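PDB 6KBC: CghA from Chaetomium globosum, which is a two-domain fungal protein of calycin-like, beta-rich build that holds the ligand WK1 in a pocket. Local coordinates for residues 6-11 with 66-71; 33-38 with 47-52; 173-176 with 181-184. All coordinates share one frame; numbering follows the deposited sequence.

Contact 1: 6-11 with 66-71; sequences FISLLQ and FFRDGS. With WK1 ((2S)-3-[(2S,4E)-4-[[(1R,2S,4aR,6S,8R,8aS)-2-[(E)-but-2-en-2-yl]-6,8-dimethyl-1,2,4a,5,6,7,8,8a-octahydronaphthalen-1-yl]-oxidanyl-methylidene]-3,5-bis(oxidanylidene)pyrrolidin-2-yl]-2-methyl-2-oxidanyl-propanoic acid), chain B.
Arg68 reaches across to strand 6-10 and grips Ser8 end-on with two nitrogens, one to each of two oxygens. Arg68 NH1 donates to Ser8 OG at 2.8 Å, and this bond is fairly straight at 158°. Arg68 NH2 donates to Ser8 O at 3.0 Å and makes a weak second bond to Ser8 OG. Both oxygens lie close to the guanidinium plane. Relative to the peptide plane of Ser8, NH2 lies well above it, not on a lone pair of the oxygen. Ser8 OG is placed anti to its own N (chi1 170°), which turns the hydroxyl toward the arginine.

Leu10 comes from another direction. Its CD1 methyl rests over one face of the guanidinium, nearer its NH1/NH2 end than its centre, with CD1 3.2 Å from Arg68 NH1. The flat group is thus held at its edge by polar atoms and topped by a methyl. The Arg68 chain is extended from CG to NE and bridges the gap between the strands; the nearest CA atoms, of Leu10 and Arg68, are 9.2 Å apart. The guanidinium is buried, and these neutral oxygens probably help to stabilise its charge.

Phe67, the next residue back, serves the ligand pocket instead. Its CE1 lies 3.6 Å from C11 of WK1, approached obliquely to the ring.

A buried arginine thus ties strand 6-10 to strand 60-69 within the calycin-like N-terminal domain. Ser8 OG also bonds Ala38 O, and Arg68 NE bonds Ser100 OG. Strand 6-10 pairs with strand 99-105, while strand 60-69 runs between strands 46-54 and 77-85, whose Trp49 and Phe77 pack against Arg68.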
loop_
_atom_site.group_PDB
_atom_site.type_symbol
_atom_site.label_atom_id
_atom_site.label_comp_id
_atom_site.label_asym_id
_atom_site.label_seq_id
_atom_site.Cartn_x
_atom_site.Cartn_y
_atom_site.Cartn_z
ATOM N N PHE A 6 -2.850 25.834 -0.869
ATOM C CA PHE A 6 -3.395 25.126 0.280
ATOM C C PHE A 6 -2.251 24.552 1.094
ATOM O O PHE A 6 -1.316 23.971 0.540
ATOM C CB PHE A 6 -4.334 24.010 -0.160
ATOM C CG PHE A 6 -5.558 24.492 -0.872
ATOM C CD1 PHE A 6 -6.633 24.995 -0.166
ATOM C CD2 PHE A 6 -5.650 24.399 -2.243
ATOM C CE1 PHE A 6 -7.760 25.427 -0.820
ATOM C CE2 PHE A 6 -6.775 24.825 -2.900
ATOM C CZ PHE A 6 -7.829 25.343 -2.189
ATOM N N ILE A 7 -2.307 24.731 2.406
ATOM C CA ILE A 7 -1.212 24.328 3.277
ATOM C C ILE A 7 -1.778 23.625 4.503
ATOM O O ILE A 7 -2.641 24.168 5.204
ATOM C CB ILE A 7 -0.336 25.527 3.692
ATOM C CG1 ILE A 7 0.717 25.073 4.710
ATOM C CG2 ILE A 7 -1.196 26.685 4.212
ATOM C CD1 ILE A 7 1.835 26.071 4.945
ATOM N N SER A 8 -1.305 22.407 4.748
ATOM C CA SER A 8 -1.535 21.696 5.998
ATOM C C SER A 8 -0.179 21.537 6.663
ATOM O O SER A 8 0.644 20.731 6.214
ATOM C CB SER A 8 -2.199 20.341 5.756
ATOM O OG SER A 8 -2.207 19.576 6.947
ATOM N N LEU A 9 0.063 22.303 7.723
ATOM C CA LEU A 9 1.351 22.300 8.402
ATOM C C LEU A 9 1.159 21.860 9.845
ATOM O O LEU A 9 0.504 22.549 10.634
ATOM C CB LEU A 9 2.014 23.676 8.326
ATOM C CG LEU A 9 3.259 23.911 9.182
ATOM C CD1 LEU A 9 4.379 22.978 8.769
ATOM C CD2 LEU A 9 3.713 25.363 9.047
ATOM N N LEU A 10 1.737 20.711 10.177
ATOM C CA LEU A 10 1.660 20.109 11.498
ATOM C C LEU A 10 3.070 20.032 12.057
ATOM O O LEU A 10 3.944 19.391 11.467
ATOM C CB LEU A 10 1.005 18.724 11.441
ATOM C CG LEU A 10 -0.481 18.593 11.098
ATOM C CD1 LEU A 10 -0.776 19.024 9.704
ATOM C CD2 LEU A 10 -0.893 17.139 11.254
ATOM N N GLN A 11 3.277 20.689 13.191
ATOM C CA GLN A 11 4.596 20.922 13.759
ATOM C C GLN A 11 4.435 21.186 15.243
ATOM O O GLN A 11 3.330 21.439 15.731
ATOM C CB GLN A 11 5.276 22.113 13.100
ATOM C CG GLN A 11 4.584 23.403 13.477
ATOM C CD GLN A 11 5.136 24.598 12.740
ATOM O OE1 GLN A 11 6.038 24.478 11.913
ATOM N NE2 GLN A 11 4.562 25.764 13.008
ATOM N N PHE A 66 4.404 7.498 4.015
ATOM C CA PHE A 66 4.426 8.733 4.780
ATOM C C PHE A 66 3.188 8.756 5.668
ATOM O O PHE A 66 2.058 8.752 5.165
ATOM C CB PHE A 66 4.453 9.948 3.860
ATOM C CG PHE A 66 5.710 10.060 3.035
ATOM C CD1 PHE A 66 5.835 9.367 1.841
ATOM C CD2 PHE A 66 6.764 10.869 3.450
ATOM C CE1 PHE A 66 6.995 9.480 1.061
ATOM C CE2 PHE A 66 7.922 10.986 2.677
ATOM C CZ PHE A 66 8.034 10.287 1.487
ATOM N N PHE A 67 3.405 8.782 6.980
ATOM C CA PHE A 67 2.343 8.659 7.965
ATOM C C PHE A 67 2.126 9.967 8.715
ATOM O O PHE A 67 3.085 10.636 9.112
ATOM C CB PHE A 67 2.669 7.576 8.999
ATOM C CG PHE A 67 2.521 6.168 8.502
ATOM C CD1 PHE A 67 1.332 5.734 7.938
ATOM C CD2 PHE A 67 3.559 5.260 8.653
ATOM C CE1 PHE A 67 1.188 4.413 7.508
ATOM C CE2 PHE A 67 3.421 3.943 8.229
ATOM C CZ PHE A 67 2.234 3.521 7.658
ATOM N N ARG A 68 0.856 10.312 8.909
ATOM C CA ARG A 68 0.405 11.150 10.016
ATOM C C ARG A 68 -0.529 10.277 10.847
ATOM O O ARG A 68 -1.650 9.986 10.417
ATOM C CB ARG A 68 -0.309 12.404 9.518
ATOM C CG ARG A 68 0.575 13.425 8.819
ATOM C CD ARG A 68 -0.312 14.468 8.198
ATOM N NE ARG A 68 0.416 15.639 7.725
ATOM C CZ ARG A 68 -0.178 16.770 7.366
ATOM N NH1 ARG A 68 -1.500 16.865 7.438
ATOM N NH2 ARG A 68 0.537 17.805 6.935
ATOM N N ASP A 69 -0.066 9.840 12.013
ATOM C CA ASP A 69 -0.815 8.918 12.870
ATOM C C ASP A 69 -1.097 9.614 14.201
ATOM O O ASP A 69 -0.204 9.740 15.049
ATOM C CB ASP A 69 -0.044 7.613 13.066
ATOM C CG ASP A 69 -0.874 6.524 13.751
ATOM O OD1 ASP A 69 -1.932 6.839 14.334
ATOM O OD2 ASP A 69 -0.463 5.343 13.708
ATOM N N GLY A 70 -2.346 10.051 14.382
ATOM C CA GLY A 70 -2.704 10.753 15.603
ATOM C C GLY A 70 -2.517 9.897 16.838
ATOM O O GLY A 70 -2.043 10.373 17.871
ATOM N N SER A 71 -2.838 8.609 16.735
ATOM C CA SER A 71 -2.774 7.735 17.903
ATOM C C SER A 71 -1.364 7.488 18.413
ATOM O O SER A 71 -1.212 7.025 19.547
ATOM C CB SER A 71 -3.423 6.388 17.605
ATOM O OG SER A 71 -2.742 5.710 16.564
HETATM O O WK1 B . 7.221 -0.355 10.086
HETATM C C17 WK1 B . 7.123 -0.578 8.906
HETATM O O1 WK1 B . 8.026 -0.388 8.141
HETATM C C19 WK1 B . 5.867 -1.116 8.354
HETATM O O2 WK1 B . 4.941 -1.429 9.339
HETATM C C18 WK1 B . 6.161 -2.405 7.650
HETATM C C20 WK1 B . 5.353 0.003 7.493
HETATM C C22 WK1 B . 4.316 -0.475 6.561
HETATM N N WK1 B . 3.842 0.438 5.538
HETATM C C21 WK1 B . 2.515 0.395 5.483
HETATM O O5 WK1 B . 1.824 1.106 4.623
HETATM C C23 WK1 B . 3.082 -0.973 7.125
HETATM O O4 WK1 B . 2.983 -1.835 8.116
HETATM C C24 WK1 B . 1.906 -0.494 6.484
HETATM C C16 WK1 B . 0.523 -0.839 6.795
HETATM O O3 WK1 B . 0.320 -1.675 7.738
HETATM C C9 WK1 B . -0.579 -0.345 5.954
HETATM C C8 WK1 B . -0.560 -1.408 4.820
HETATM C C12 WK1 B . 0.771 -1.915 4.305
HETATM C C13 WK1 B . 1.358 -1.416 3.240
HETATM C C90 WK1 B . 2.672 -1.931 2.762
HETATM C C14 WK1 B . 1.467 -3.020 5.015
HETATM C C7 WK1 B . -1.329 -2.638 5.196
HETATM C C6 WK1 B . -2.559 -2.509 5.617
HETATM C C3 WK1 B . -3.013 -1.128 5.969
HETATM C C4 WK1 B . -1.939 -0.294 6.636
HETATM C C5 WK1 B . -2.439 1.137 6.655
HETATM C C11 WK1 B . -1.520 1.993 7.468
HETATM C C2 WK1 B . -4.338 -1.018 6.677
HETATM C C1 WK1 B . -4.805 0.379 6.416
HETATM C C10 WK1 B . -6.208 0.668 6.838
HETATM C C WK1 B . -3.869 1.302 7.133
#

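Contact 2: 33-38 with 47-52; sequences LFPKWA and ETWLFD. With WK1 ((2S)-3-[(2S,4E)-4-[[(1R,2S,4aR,6S,8R,8aS)-2-[(E)-but-2-en-2-yl]-6,8-dimethyl-1,2,4a,5,6,7,8,8a-octahydronaphthalen-1-yl]-oxidanyl-methylidene]-3,5-bis(oxidanylidene)pyrrolidin-2-yl]-2-methyl-2-oxidanyl-propanoic acid), chain B.
In the calycin-like N-terminal domain, Glu47 of strand 46-54 holds the loop 33-38 with its carboxylate. Lys36 N meets Glu47 OE2 at 2.8 Å, almost perfectly straight (179°) and on the syn side. Trp37 N bonds Glu47 OE1 at 2.9 Å, but from above the carboxylate plane. The bend at chi2 (-149°) helps bring the carboxylate to the two amides. The Trp37 ring turns its edge to the carboxylate, with the two planes 74° apart.

Two residues along the strand, Trp49 makes the second grip. Its NE1 donates to Leu33 O at 2.8 Å, in the carbonyl plane and on a lone pair. Pro35 CG touches the six-membered ring of Trp49, 3.9 Å from CZ2; the two side chains cross at about a right angle.

Further out, Arg228 forms a salt bridge with Glu47 OE2 and Phe135 stacks on Trp49. The Lys36 amine turns away to Asn32, to Ala25 O and to a cation-pi contact with Trp230. Thr48 and Leu50 alternate with the gripping residues and face the ligand pocket. One water donates to both Trp37 O and Glu47 OE1, at 2.8 Å from each.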
loop_
_atom_site.group_PDB
_atom_site.type_symbol
_atom_site.label_atom_id
_atom_site.label_comp_id
_atom_site.label_asym_id
_atom_site.label_seq_id
_atom_site.Cartn_x
_atom_site.Cartn_y
_atom_site.Cartn_z
ATOM N N LEU A 33 -5.131 13.868 -2.393
ATOM C CA LEU A 33 -3.805 13.856 -1.791
ATOM C C LEU A 33 -3.670 14.867 -0.666
ATOM O O LEU A 33 -2.818 14.696 0.217
ATOM C CB LEU A 33 -2.744 14.127 -2.862
ATOM C CG LEU A 33 -2.677 13.032 -3.918
ATOM C CD1 LEU A 33 -1.608 13.352 -4.971
ATOM C CD2 LEU A 33 -2.433 11.686 -3.228
ATOM N N PHE A 34 -4.464 15.929 -0.684
ATOM C CA PHE A 34 -4.375 16.899 0.396
ATOM C C PHE A 34 -4.936 16.298 1.685
ATOM O O PHE A 34 -5.958 15.605 1.656
ATOM C CB PHE A 34 -5.122 18.183 0.032
ATOM C CG PHE A 34 -4.827 19.323 0.962
ATOM C CD1 PHE A 34 -3.637 20.032 0.851
ATOM C CD2 PHE A 34 -5.720 19.669 1.964
ATOM C CE1 PHE A 34 -3.352 21.081 1.715
ATOM C CE2 PHE A 34 -5.440 20.715 2.830
ATOM C CZ PHE A 34 -4.257 21.420 2.705
ATOM N N PRO A 35 -4.284 16.530 2.825
ATOM C CA PRO A 35 -4.699 15.864 4.064
ATOM C C PRO A 35 -6.156 16.136 4.411
ATOM O O PRO A 35 -6.676 17.234 4.194
ATOM C CB PRO A 35 -3.758 16.457 5.115
ATOM C CG PRO A 35 -2.555 16.862 4.346
ATOM C CD PRO A 35 -3.050 17.310 3.008
ATOM N N LYS A 36 -6.812 15.108 4.958
ATOM C CA LYS A 36 -8.197 15.221 5.391
ATOM C C LYS A 36 -8.315 15.834 6.776
ATOM O O LYS A 36 -9.400 16.297 7.143
ATOM C CB LYS A 36 -8.864 13.842 5.363
ATOM C CG LYS A 36 -8.917 13.237 3.960
ATOM C CD LYS A 36 -9.587 14.179 2.980
ATOM C CE LYS A 36 -9.635 13.586 1.598
ATOM N NZ LYS A 36 -10.246 14.503 0.592
ATOM N N TRP A 37 -7.234 15.823 7.552
ATOM C CA TRP A 37 -7.122 16.573 8.802
ATOM C C TRP A 37 -6.114 17.695 8.550
ATOM O O TRP A 37 -4.930 17.582 8.867
ATOM C CB TRP A 37 -6.714 15.663 9.963
ATOM C CG TRP A 37 -7.858 14.816 10.437
ATOM C CD1 TRP A 37 -8.744 15.115 11.434
ATOM C CD2 TRP A 37 -8.289 13.567 9.879
ATOM N NE1 TRP A 37 -9.678 14.118 11.551
ATOM C CE2 TRP A 37 -9.424 13.155 10.608
ATOM C CE3 TRP A 37 -7.817 12.750 8.842
ATOM C CZ2 TRP A 37 -10.095 11.959 10.338
ATOM C CZ3 TRP A 37 -8.485 11.552 8.576
ATOM C CH2 TRP A 37 -9.612 11.173 9.321
ATOM N N ALA A 38 -6.608 18.794 7.970
ATOM C CA ALA A 38 -5.724 19.831 7.438
ATOM C C ALA A 38 -5.058 20.642 8.546
ATOM O O ALA A 38 -3.852 20.902 8.493
ATOM C CB ALA A 38 -6.503 20.746 6.495
ATOM N N GLU A 47 -3.374 9.178 8.384
ATOM C CA GLU A 47 -3.300 9.472 6.968
ATOM C C GLU A 47 -2.020 8.855 6.431
ATOM O O GLU A 47 -0.981 8.881 7.100
ATOM C CB GLU A 47 -3.328 10.981 6.710
ATOM C CG GLU A 47 -4.587 11.630 7.254
ATOM C CD GLU A 47 -5.035 12.825 6.446
ATOM O OE1 GLU A 47 -5.033 13.943 6.995
ATOM O OE2 GLU A 47 -5.423 12.642 5.281
ATOM N N THR A 48 -2.112 8.277 5.238
ATOM C CA THR A 48 -1.009 7.543 4.638
ATOM C C THR A 48 -0.881 7.931 3.175
ATOM O O THR A 48 -1.874 7.955 2.442
ATOM C CB THR A 48 -1.213 6.024 4.764
ATOM O OG1 THR A 48 -1.520 5.698 6.123
ATOM C CG2 THR A 48 0.046 5.280 4.339
ATOM N N TRP A 49 0.344 8.257 2.770
ATOM C CA TRP A 49 0.723 8.393 1.372
ATOM C C TRP A 49 1.795 7.349 1.108
ATOM O O TRP A 49 2.874 7.408 1.705
ATOM C CB TRP A 49 1.261 9.797 1.066
ATOM C CG TRP A 49 0.258 10.904 1.258
ATOM C CD1 TRP A 49 -0.448 11.553 0.281
ATOM C CD2 TRP A 49 -0.149 11.483 2.498
ATOM N NE1 TRP A 49 -1.258 12.508 0.841
ATOM C CE2 TRP A 49 -1.097 12.482 2.201
ATOM C CE3 TRP A 49 0.195 11.254 3.833
ATOM C CZ2 TRP A 49 -1.705 13.249 3.192
ATOM C CZ3 TRP A 49 -0.410 12.020 4.815
ATOM C CH2 TRP A 49 -1.350 12.999 4.489
ATOM N N LEU A 50 1.496 6.389 0.241
ATOM C CA LEU A 50 2.402 5.274 -0.012
ATOM C C LEU A 50 2.975 5.369 -1.418
ATOM O O LEU A 50 2.240 5.608 -2.380
ATOM C CB LEU A 50 1.685 3.923 0.154
ATOM C CG LEU A 50 2.455 2.623 -0.152
ATOM C CD1 LEU A 50 1.917 1.488 0.737
ATOM C CD2 LEU A 50 2.372 2.221 -1.642
ATOM N N PHE A 51 4.280 5.131 -1.537
ATOM C CA PHE A 51 4.965 5.113 -2.826
ATOM C C PHE A 51 5.860 3.888 -2.851
ATOM O O PHE A 51 6.591 3.641 -1.893
ATOM C CB PHE A 51 5.830 6.368 -3.059
ATOM C CG PHE A 51 5.078 7.671 -2.952
ATOM C CD1 PHE A 51 4.823 8.238 -1.714
ATOM C CD2 PHE A 51 4.662 8.340 -4.095
ATOM C CE1 PHE A 51 4.135 9.453 -1.621
ATOM C CE2 PHE A 51 3.981 9.551 -4.010
ATOM C CZ PHE A 51 3.719 10.104 -2.769
ATOM N N ASP A 52 5.839 3.133 -3.944
ATOM C CA ASP A 52 6.698 1.961 -3.966
ATOM C C ASP A 52 7.262 1.737 -5.358
ATOM O O ASP A 52 6.898 2.408 -6.329
ATOM C CB ASP A 52 5.972 0.693 -3.474
ATOM C CG ASP A 52 4.724 0.378 -4.272
ATOM O OD1 ASP A 52 4.649 0.786 -5.458
ATOM O OD2 ASP A 52 3.817 -0.297 -3.719
HETATM O O WK1 B . 7.221 -0.355 10.086
HETATM C C17 WK1 B . 7.123 -0.578 8.906
HETATM O O1 WK1 B . 8.026 -0.388 8.141
HETATM C C19 WK1 B . 5.867 -1.116 8.354
HETATM O O2 WK1 B . 4.941 -1.429 9.339
HETATM C C18 WK1 B . 6.161 -2.405 7.650
HETATM C C20 WK1 B . 5.353 0.003 7.493
HETATM C C22 WK1 B . 4.316 -0.475 6.561
HETATM N N WK1 B . 3.842 0.438 5.538
HETATM C C21 WK1 B . 2.515 0.395 5.483
HETATM O O5 WK1 B . 1.824 1.106 4.623
HETATM C C23 WK1 B . 3.082 -0.973 7.125
HETATM O O4 WK1 B . 2.983 -1.835 8.116
HETATM C C24 WK1 B . 1.906 -0.494 6.484
HETATM C C16 WK1 B . 0.523 -0.839 6.795
HETATM O O3 WK1 B . 0.320 -1.675 7.738
HETATM C C9 WK1 B . -0.579 -0.345 5.954
HETATM C C8 WK1 B . -0.560 -1.408 4.820
HETATM C C12 WK1 B . 0.771 -1.915 4.305
HETATM C C13 WK1 B . 1.358 -1.416 3.240
HETATM C C90 WK1 B . 2.672 -1.931 2.762
HETATM C C14 WK1 B . 1.467 -3.020 5.015
HETATM C C7 WK1 B . -1.329 -2.638 5.196
HETATM C C6 WK1 B . -2.559 -2.509 5.617
HETATM C C3 WK1 B . -3.013 -1.128 5.969
HETATM C C4 WK1 B . -1.939 -0.294 6.636
HETATM C C5 WK1 B . -2.439 1.137 6.655
HETATM C C11 WK1 B . -1.520 1.993 7.468
HETATM C C2 WK1 B . -4.338 -1.018 6.677
HETATM C C1 WK1 B . -4.805 0.379 6.416
HETATM C C10 WK1 B . -6.208 0.668 6.838
HETATM C C WK1 B . -3.869 1.302 7.133
HETATM O O HOH W 1 -3.420 15.275 8.868
#

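Contact 3: 173-176 with 181-184; sequences REAE and AYWF
Ala175 O meets the backbone of strand 181-200 where a short, weakly bonded helical turn runs into an antiparallel beta bridge. The bridge is a single non-hydrogen-bonded pair, Glu176 with Tyr182, and their CA atoms are only 4.2 Å apart. The two segments belong to the calycin-like N-terminal domain.

The tight part is built round Ala175. Trp183 N donates to Ala175 O at 3.1 Å. The amide lies nearly along the C=O axis (169°), although the N-H itself is bent at 136°. The same oxygen also takes a CA-H...O contact from Tyr182 CA at 3.3 Å. The rings of Tyr182 and Phe184 turn their edges to it. The methyl of Ala175 touches both rings, which approach it from directions roughly at right angles, with CB 3.7 Å from Tyr182 CD1 and also 3.7 Å from Phe184 CD1. Phe184 carries its CG between the backbone N and the carbonyl carbon (chi1 59°), and from there the ring edge reaches Ala175. A second CA-H...O contact joins Glu176 CA to Ala181 O at 3.2 Å. Pro169 adds to the packing round Ala175 and Phe184.

Trp183 leaves this cluster. Its CB is directed away from the turn; its ring lies about 4 Å from WK1 at the nearest atoms and bonds Asp227 through NE1.

The other side is looser. Arg173 is exposed and has turned away, its NH2 held by Leu286 O. Glu176 and Tyr182 are partly exposed. Glu176 OE2 bonds Gly180 N, within the connection between the segments, and Trp230 stacks on Tyr182. The side chains of Glu176 and Tyr182 diverge from the bridge, yet the aliphatic stem of Glu176 runs obliquely to the Tyr182 side chain, and Glu176 CG still comes to 3.6 Å from Tyr182 CE1.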
loop_
_atom_site.group_PDB
_atom_site.type_symbol
_atom_site.label_atom_id
_atom_site.label_comp_id
_atom_site.label_asym_id
_atom_site.label_seq_id
_atom_site.Cartn_x
_atom_site.Cartn_y
_atom_site.Cartn_z
ATOM N N ARG A 173 -18.032 5.240 -1.754
ATOM C CA ARG A 173 -17.967 3.781 -1.701
ATOM C C ARG A 173 -16.729 3.252 -2.422
ATOM O O ARG A 173 -16.068 2.325 -1.942
ATOM C CB ARG A 173 -19.241 3.194 -2.317
ATOM C CG ARG A 173 -19.284 1.670 -2.421
ATOM C CD ARG A 173 -19.201 1.053 -1.040
ATOM N NE ARG A 173 -19.122 -0.405 -1.074
ATOM C CZ ARG A 173 -17.996 -1.087 -1.258
ATOM N NH1 ARG A 173 -16.852 -0.436 -1.451
ATOM N NH2 ARG A 173 -18.018 -2.421 -1.242
ATOM N N GLU A 174 -16.402 3.830 -3.580
ATOM C CA GLU A 174 -15.255 3.363 -4.349
ATOM C C GLU A 174 -13.924 3.710 -3.699
ATOM O O GLU A 174 -12.913 3.081 -4.018
ATOM C CB GLU A 174 -15.329 3.937 -5.758
ATOM C CG GLU A 174 -16.607 3.535 -6.475
ATOM C CD GLU A 174 -16.499 3.688 -7.984
ATOM O OE1 GLU A 174 -17.188 2.945 -8.717
ATOM O OE2 GLU A 174 -15.727 4.562 -8.432
ATOM N N ALA A 175 -13.893 4.676 -2.790
ATOM C CA ALA A 175 -12.671 4.993 -2.070
ATOM C C ALA A 175 -12.493 4.152 -0.819
ATOM O O ALA A 175 -11.399 4.133 -0.244
ATOM C CB ALA A 175 -12.655 6.475 -1.682
ATOM N N GLU A 176 -13.547 3.471 -0.383
ATOM C CA GLU A 176 -13.504 2.753 0.872
ATOM C C GLU A 176 -12.681 1.481 0.730
ATOM O O GLU A 176 -12.710 0.819 -0.310
ATOM C CB GLU A 176 -14.925 2.402 1.309
ATOM C CG GLU A 176 -15.700 3.594 1.843
ATOM C CD GLU A 176 -17.040 3.193 2.441
ATOM O OE1 GLU A 176 -17.667 2.239 1.923
ATOM O OE2 GLU A 176 -17.448 3.826 3.435
ATOM N N ALA A 181 -13.518 3.932 6.102
ATOM C CA ALA A 181 -12.066 3.829 6.052
ATOM C C ALA A 181 -11.654 3.760 4.588
ATOM O O ALA A 181 -12.280 3.047 3.798
ATOM C CB ALA A 181 -11.580 2.591 6.824
ATOM N N TYR A 182 -10.621 4.513 4.215
ATOM C CA TYR A 182 -10.318 4.733 2.806
ATOM C C TYR A 182 -8.905 4.290 2.487
ATOM O O TYR A 182 -7.966 4.588 3.231
ATOM C CB TYR A 182 -10.528 6.192 2.409
ATOM C CG TYR A 182 -11.877 6.664 2.850
ATOM C CD1 TYR A 182 -12.994 6.473 2.045
ATOM C CD2 TYR A 182 -12.049 7.245 4.094
ATOM C CE1 TYR A 182 -14.243 6.875 2.466
ATOM C CE2 TYR A 182 -13.295 7.648 4.523
ATOM C CZ TYR A 182 -14.382 7.464 3.710
ATOM O OH TYR A 182 -15.619 7.870 4.150
ATOM N N TRP A 183 -8.790 3.529 1.406
ATOM C CA TRP A 183 -7.511 3.166 0.820
ATOM C C TRP A 183 -7.775 2.932 -0.653
ATOM O O TRP A 183 -8.584 2.077 -1.016
ATOM C CB TRP A 183 -6.908 1.921 1.473
ATOM C CG TRP A 183 -5.578 1.572 0.898
ATOM C CD1 TRP A 183 -5.315 1.169 -0.384
ATOM C CD2 TRP A 183 -4.322 1.610 1.571
ATOM N NE1 TRP A 183 -3.970 0.949 -0.541
ATOM C CE2 TRP A 183 -3.339 1.209 0.644
ATOM C CE3 TRP A 183 -3.933 1.923 2.872
ATOM C CZ2 TRP A 183 -1.991 1.140 0.973
ATOM C CZ3 TRP A 183 -2.603 1.851 3.197
ATOM C CH2 TRP A 183 -1.641 1.473 2.248
ATOM N N PHE A 184 -7.119 3.704 -1.507
ATOM C CA PHE A 184 -7.260 3.494 -2.932
ATOM C C PHE A 184 -5.968 3.982 -3.580
ATOM O O PHE A 184 -5.014 4.356 -2.893
ATOM C CB PHE A 184 -8.521 4.194 -3.454
ATOM C CG PHE A 184 -8.521 5.671 -3.207
ATOM C CD1 PHE A 184 -9.029 6.189 -2.015
ATOM C CD2 PHE A 184 -7.975 6.539 -4.138
ATOM C CE1 PHE A 184 -8.999 7.553 -1.765
ATOM C CE2 PHE A 184 -7.952 7.903 -3.902
ATOM C CZ PHE A 184 -8.465 8.411 -2.721
#

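Overall arrangement
Contacts 1 and 2 are buried and interlock. Contact 1 uses strand 60-69 and contact 2 its neighbour 46-54, and Pro35 packs against the Arg68 guanidinium. Contact 3 stands further along the chain. It touches contact 2 through Leu50 CD1 and Trp183 CH2, but not contact 1, from which its centre is about 20 Å away. Its interior is buried, while Glu176 and Tyr182 reach toward the surface. Chemistry differs accordingly. A buried arginine bridges strands in contact 1, a carboxylate binds loop amides in contact 2, and a backbone hydrogen bond, CA-H...O contacts and an alanine methyl against two aromatic rings make up contact 3. All three present side chains to WK1: Phe67, Thr48 with Leu50, and Trp183.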